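Local structure of beta-porphyranase A (Bacteroides plebeius, 4AW7) at residues D282-D287 / E323-A328. The protein hydrolyses the sulfated red-seaweed polysaccharide porphyran at the beta-1,4 linkages between D-galactose and 6-sulfated L-galactose. Residues are numbered along the deposited sequence; the frame is centred on the assembly and turned at random.
With GAL (beta-D-galactopyranose), chain B; L6S (6-O-sulfo-alpha-L-galactopyranose), chain C.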
ATOM      1  N   ASP A 282     -20.193 -16.338   3.457  1.00 29.32           N
ATOM      2  CA  ASP A 282     -20.740 -15.002   3.552  1.00 26.44           C
ATOM      3  C   ASP A 282     -19.696 -14.079   4.184  1.00 23.66           C
ATOM      4  O   ASP A 282     -18.600 -14.522   4.517  1.00 22.32           O
ATOM      5  CB  ASP A 282     -22.072 -14.993   4.329  1.00 26.95           C
ATOM      6  CG  ASP A 282     -21.940 -15.543   5.736  1.00 27.51           C
ATOM      7  OD1 ASP A 282     -21.045 -15.094   6.472  1.00 27.27           O
ATOM      8  OD2 ASP A 282     -22.745 -16.432   6.116  1.00 33.04           O
ATOM      9  N   ASP A 283     -20.080 -12.819   4.361  1.00 19.88           N
ATOM     10  CA  ASP A 283     -19.164 -11.791   4.883  1.00 18.69           C
ATOM     11  C   ASP A 283     -19.345 -11.499   6.350  1.00 17.68           C
ATOM     12  O   ASP A 283     -18.941 -10.444   6.833  1.00 18.06           O
ATOM     13  CB  ASP A 283     -19.303 -10.528   4.035  1.00 18.96           C
ATOM     14  CG  ASP A 283     -20.612  -9.823   4.197  1.00 18.96           C
ATOM     15  OD1 ASP A 283     -21.455 -10.236   5.029  1.00 19.15           O
ATOM     16  OD2 ASP A 283     -20.782  -8.822   3.481  1.00 21.39           O
ATOM     17  N   SER A 284     -19.957 -12.411   7.092  1.00 16.77           N
ATOM     18  CA  SER A 284     -20.180 -12.201   8.515  0.50 17.50           C
ATOM     19  C   SER A 284     -18.898 -12.303   9.327  1.00 16.58           C
ATOM     20  O   SER A 284     -17.972 -13.057   8.994  1.00 18.19           O
ATOM     21  CB  SER A 284     -21.207 -13.196   9.062  0.50 18.40           C
ATOM     22  OG  SER A 284     -22.462 -13.022   8.434  0.50 21.06           O
ATOM     23  N   TYR A 285     -18.858 -11.563  10.418  1.00 15.55           N
ATOM     24  CA  TYR A 285     -17.748 -11.562  11.339  1.00 15.78           C
ATOM     25  C   TYR A 285     -17.728 -12.809  12.184  1.00 16.76           C
ATOM     26  O   TYR A 285     -18.773 -13.268  12.686  1.00 18.35           O
ATOM     27  CB  TYR A 285     -17.890 -10.370  12.283  1.00 15.31           C
ATOM     28  CG  TYR A 285     -16.809 -10.311  13.344  1.00 14.38           C
ATOM     29  CD1 TYR A 285     -15.559  -9.698  13.101  1.00 13.64           C
ATOM     30  CD2 TYR A 285     -17.024 -10.856  14.602  1.00 15.02           C
ATOM     31  CE1 TYR A 285     -14.590  -9.685  14.076  1.00 13.72           C
ATOM     32  CE2 TYR A 285     -16.055 -10.828  15.593  1.00 14.58           C
ATOM     33  CZ  TYR A 285     -14.830 -10.236  15.324  1.00 13.76           C
ATOM     34  OH  TYR A 285     -13.867 -10.195  16.298  1.00 16.42           O
ATOM     35  N   ASP A 286     -16.524 -13.334  12.349  1.00 18.97           N
ATOM     36  CA  ASP A 286     -16.207 -14.427  13.249  0.50 19.42           C
ATOM     37  C   ASP A 286     -14.949 -14.047  14.056  1.00 19.61           C
ATOM     38  O   ASP A 286     -13.987 -13.675  13.420  1.00 18.76           O
ATOM     39  CB  ASP A 286     -15.899 -15.643  12.365  0.50 19.32           C
ATOM     40  CG  ASP A 286     -15.587 -16.876  13.152  0.50 19.99           C
ATOM     41  OD1 ASP A 286     -14.445 -17.037  13.574  0.50 18.52           O
ATOM     42  OD2 ASP A 286     -16.495 -17.703  13.342  0.50 25.52           O
ATOM     43  N   ASP A 287     -14.922 -14.204  15.383  1.00 20.68           N
ATOM     44  CA  ASP A 287     -13.736 -13.834  16.198  1.00 22.30           C
ATOM     45  C   ASP A 287     -12.427 -14.515  15.794  1.00 23.60           C
ATOM     46  O   ASP A 287     -11.370 -13.961  16.050  1.00 24.44           O
ATOM     47  CB  ASP A 287     -13.903 -14.139  17.699  1.00 23.55           C
ATOM     48  CG  ASP A 287     -14.593 -13.037  18.499  1.00 25.16           C
ATOM     49  OD1 ASP A 287     -14.446 -11.828  18.223  1.00 25.96           O
ATOM     50  OD2 ASP A 287     -15.250 -13.410  19.513  1.00 33.33           O
ATOM     51  N   GLU A 323     -22.537  -0.582  11.481  1.00 13.27           N
ATOM     52  CA  GLU A 323     -23.914  -0.896  11.926  1.00 14.50           C
ATOM     53  C   GLU A 323     -24.825  -1.209  10.776  1.00 14.61           C
ATOM     54  O   GLU A 323     -25.803  -1.926  10.967  1.00 16.23           O
ATOM     55  CB  GLU A 323     -24.508   0.246  12.765  1.00 16.01           C
ATOM     56  CG  GLU A 323     -23.731   0.478  14.014  1.00 19.55           C
ATOM     57  CD  GLU A 323     -24.324   1.468  14.955  1.00 25.30           C
ATOM     58  OE1 GLU A 323     -25.480   1.252  15.325  1.00 29.53           O
ATOM     59  OE2 GLU A 323     -23.594   2.419  15.335  1.00 32.23           O
ATOM     60  N   TRP A 324     -24.538  -0.637   9.613  1.00 14.54           N
ATOM     61  CA  TRP A 324     -25.289  -0.906   8.384  1.00 14.70           C
ATOM     62  C   TRP A 324     -25.435  -2.407   8.085  1.00 14.88           C
ATOM     63  O   TRP A 324     -26.399  -2.802   7.403  1.00 16.95           O
ATOM     64  CB  TRP A 324     -24.634  -0.170   7.183  1.00 14.80           C
ATOM     65  CG  TRP A 324     -23.194  -0.566   6.981  1.00 14.49           C
ATOM     66  CD1 TRP A 324     -22.096   0.062   7.506  1.00 13.63           C
ATOM     67  CD2 TRP A 324     -22.705  -1.725   6.296  1.00 14.15           C
ATOM     68  NE1 TRP A 324     -20.967  -0.617   7.169  1.00 14.41           N
ATOM     69  CE2 TRP A 324     -21.292  -1.711   6.414  1.00 13.59           C
ATOM     70  CE3 TRP A 324     -23.310  -2.757   5.570  1.00 14.90           C
ATOM     71  CZ2 TRP A 324     -20.494  -2.683   5.852  1.00 15.21           C
ATOM     72  CZ3 TRP A 324     -22.510  -3.725   5.003  1.00 16.14           C
ATOM     73  CH2 TRP A 324     -21.114  -3.707   5.175  1.00 16.10           C
ATOM     74  N   HIS A 325     -24.514  -3.240   8.561  1.00 14.71           N
ATOM     75  CA  HIS A 325     -24.540  -4.680   8.266  1.00 14.62           C
ATOM     76  C   HIS A 325     -25.483  -5.440   9.193  1.00 15.91           C
ATOM     77  O   HIS A 325     -25.857  -6.592   8.908  1.00 16.38           O
ATOM     78  CB  HIS A 325     -23.133  -5.285   8.409  1.00 14.30           C
ATOM     79  CG  HIS A 325     -22.996  -6.696   7.894  1.00 14.83           C
ATOM     80  ND1 HIS A 325     -23.245  -7.816   8.662  1.00 14.62           N
ATOM     81  CD2 HIS A 325     -22.525  -7.157   6.713  1.00 15.12           C
ATOM     82  CE1 HIS A 325     -22.975  -8.906   7.960  1.00 15.78           C
ATOM     83  NE2 HIS A 325     -22.558  -8.532   6.764  1.00 16.35           N
ATOM     84  N   ILE A 326     -25.778  -4.834  10.343  1.00 15.76           N
ATOM     85  CA  ILE A 326     -26.396  -5.563  11.457  1.00 16.82           C
ATOM     86  C   ILE A 326     -27.920  -5.500  11.273  1.00 18.54           C
ATOM     87  O   ILE A 326     -28.580  -4.617  11.799  1.00 19.97           O
ATOM     88  CB  ILE A 326     -25.966  -5.008  12.826  1.00 16.13           C
ATOM     89  CG1 ILE A 326     -24.441  -4.953  12.945  1.00 15.57           C
ATOM     90  CG2 ILE A 326     -26.551  -5.861  13.950  1.00 17.68           C
ATOM     91  CD1 ILE A 326     -23.941  -4.313  14.166  1.00 16.55           C
ATOM     92  N   THR A 327     -28.424  -6.405  10.459  1.00 19.75           N
ATOM     93  CA  THR A 327     -29.811  -6.342  10.007  1.00 21.31           C
ATOM     94  C   THR A 327     -30.430  -7.717  10.170  1.00 22.69           C
ATOM     95  O   THR A 327     -29.732  -8.723  10.272  1.00 22.58           O
ATOM     96  CB  THR A 327     -29.897  -5.970   8.512  1.00 21.20           C
ATOM     97  OG1 THR A 327     -29.226  -6.989   7.755  1.00 22.62           O
ATOM     98  CG2 THR A 327     -29.300  -4.572   8.221  1.00 22.63           C
ATOM     99  N   ALA A 328     -31.768  -7.757  10.130  1.00 24.31           N
ATOM    100  CA  ALA A 328     -32.504  -9.020  10.095  1.00 25.33           C
ATOM    101  C   ALA A 328     -32.057  -9.894   8.939  1.00 25.27           C
ATOM    102  O   ALA A 328     -31.837 -11.099   9.124  1.00 25.67           O
ATOM    103  CB  ALA A 328     -34.026  -8.757  10.013  1.00 26.11           C
TER
HETATM  104  C1  GAL B   3     -19.950  -0.467   2.919  1.00 14.17           C
HETATM  105  C2  GAL B   3     -19.998   1.026   3.174  1.00 12.91           C
HETATM  106  C3  GAL B   3     -21.322   1.309   3.883  1.00 13.48           C
HETATM  107  C4  GAL B   3     -22.511   0.859   3.022  1.00 14.48           C
HETATM  108  C5  GAL B   3     -22.276  -0.609   2.685  1.00 14.92           C
HETATM  109  C6  GAL B   3     -23.371  -1.161   1.801  1.00 16.78           C
HETATM  110  O2  GAL B   3     -18.876   1.491   3.929  1.00 13.43           O
HETATM  111  O3  GAL B   3     -21.348   2.700   4.120  1.00 14.07           O
HETATM  112  O4  GAL B   3     -22.593   1.630   1.815  1.00 13.42           O
HETATM  113  O5  GAL B   3     -21.009  -0.776   2.039  1.00 14.12           O
HETATM  114  O6  GAL B   3     -23.093  -2.507   1.512  1.00 21.86           O
HETATM  115  O1S L6S C   2     -15.877   0.005   6.154  1.00 14.48           O
HETATM  116  O2S L6S C   2     -17.120  -1.800   7.268  1.00 12.80           O
HETATM  117  O3S L6S C   2     -18.283  -0.044   6.003  1.00 14.13           O
HETATM  118  C1  L6S C   2     -16.217  -2.124   0.225  1.00 13.44           C
HETATM  119  C2  L6S C   2     -17.669  -2.055  -0.190  1.00 13.96           C
HETATM  120  C3  L6S C   2     -18.534  -2.770   0.859  1.00 14.33           C
HETATM  121  C4  L6S C   2     -18.304  -2.082   2.258  1.00 14.31           C
HETATM  122  C5  L6S C   2     -16.803  -2.122   2.568  1.00 12.63           C
HETATM  123  C6  L6S C   2     -16.493  -1.159   3.736  1.00 11.41           C
HETATM  124  O2  L6S C   2     -17.865  -2.589  -1.515  1.00 17.36           O
HETATM  125  O3  L6S C   2     -19.927  -2.745   0.512  1.00 16.25           O
HETATM  126  O4  L6S C   2     -18.777  -0.729   2.169  1.00 13.21           O
HETATM  127  O5  L6S C   2     -15.972  -1.618   1.515  1.00 13.22           O
HETATM  128  O6  L6S C   2     -16.973  -1.745   4.936  1.00 14.66           O
HETATM  129  S1  L6S C   2     -17.039  -0.846   6.174  0.70  9.51           S
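His325 reaches across to Asp283 with a single N-H: NE2 donates to OD1 at 2.7 Å, a nearly straight bond of 163°. The carboxylate oxygen lies close to the plane of the imidazole, at its edge, yet is itself approached from above its own carboxylate plane, the two flat groups being turned 51° apart. Swinging CG anti to the backbone N (chi1 -170°) sends the His325 ring out toward the facing loop, where Asp283 comes to meet it from the opposite direction. Trp324, just before His325 in sequence, is a substrate-binding residue: the indole lays one face over the galactose, with CZ2 3.7 Å from GAL C1, while NE1 gives a weak, bent bond to sulfate oxygen O3S of L6S at 3.0 Å. CB of His325 sits over the opposite face of that indole, and the His325-Asp283 bond thus illustrates a second shell behind a sugar-binding residue. Both segments belong to loops that follow neighbouring parallel strands, 268-276 and 311-316, of the (beta/alpha)8-type catalytic barrel expected of this glycoside hydrolase family, on the side where the glycan binds; the bond ties two adjacent barrel loops together beside the cleft. Further out, ND1 of His325 is hydrogen-bonded to Thr333 O, so both ring nitrogens are engaged and the ring's rotation is fixed. Since a carbonyl oxygen can only accept, both nitrogens would be donors, consistent with a protonated imidazolium facing the carboxylate. The backbone of Asp283 is bonded to that of Ser336. Just before Asp283, Asp282 forms an Asx turn, its OD1 accepting from Ser284 N at 3.0 Å; farther along the same loop, Tyr285 OH is hydrogen-bonded to Asp287 OD1, a carboxylate also salt-bridged to Arg354.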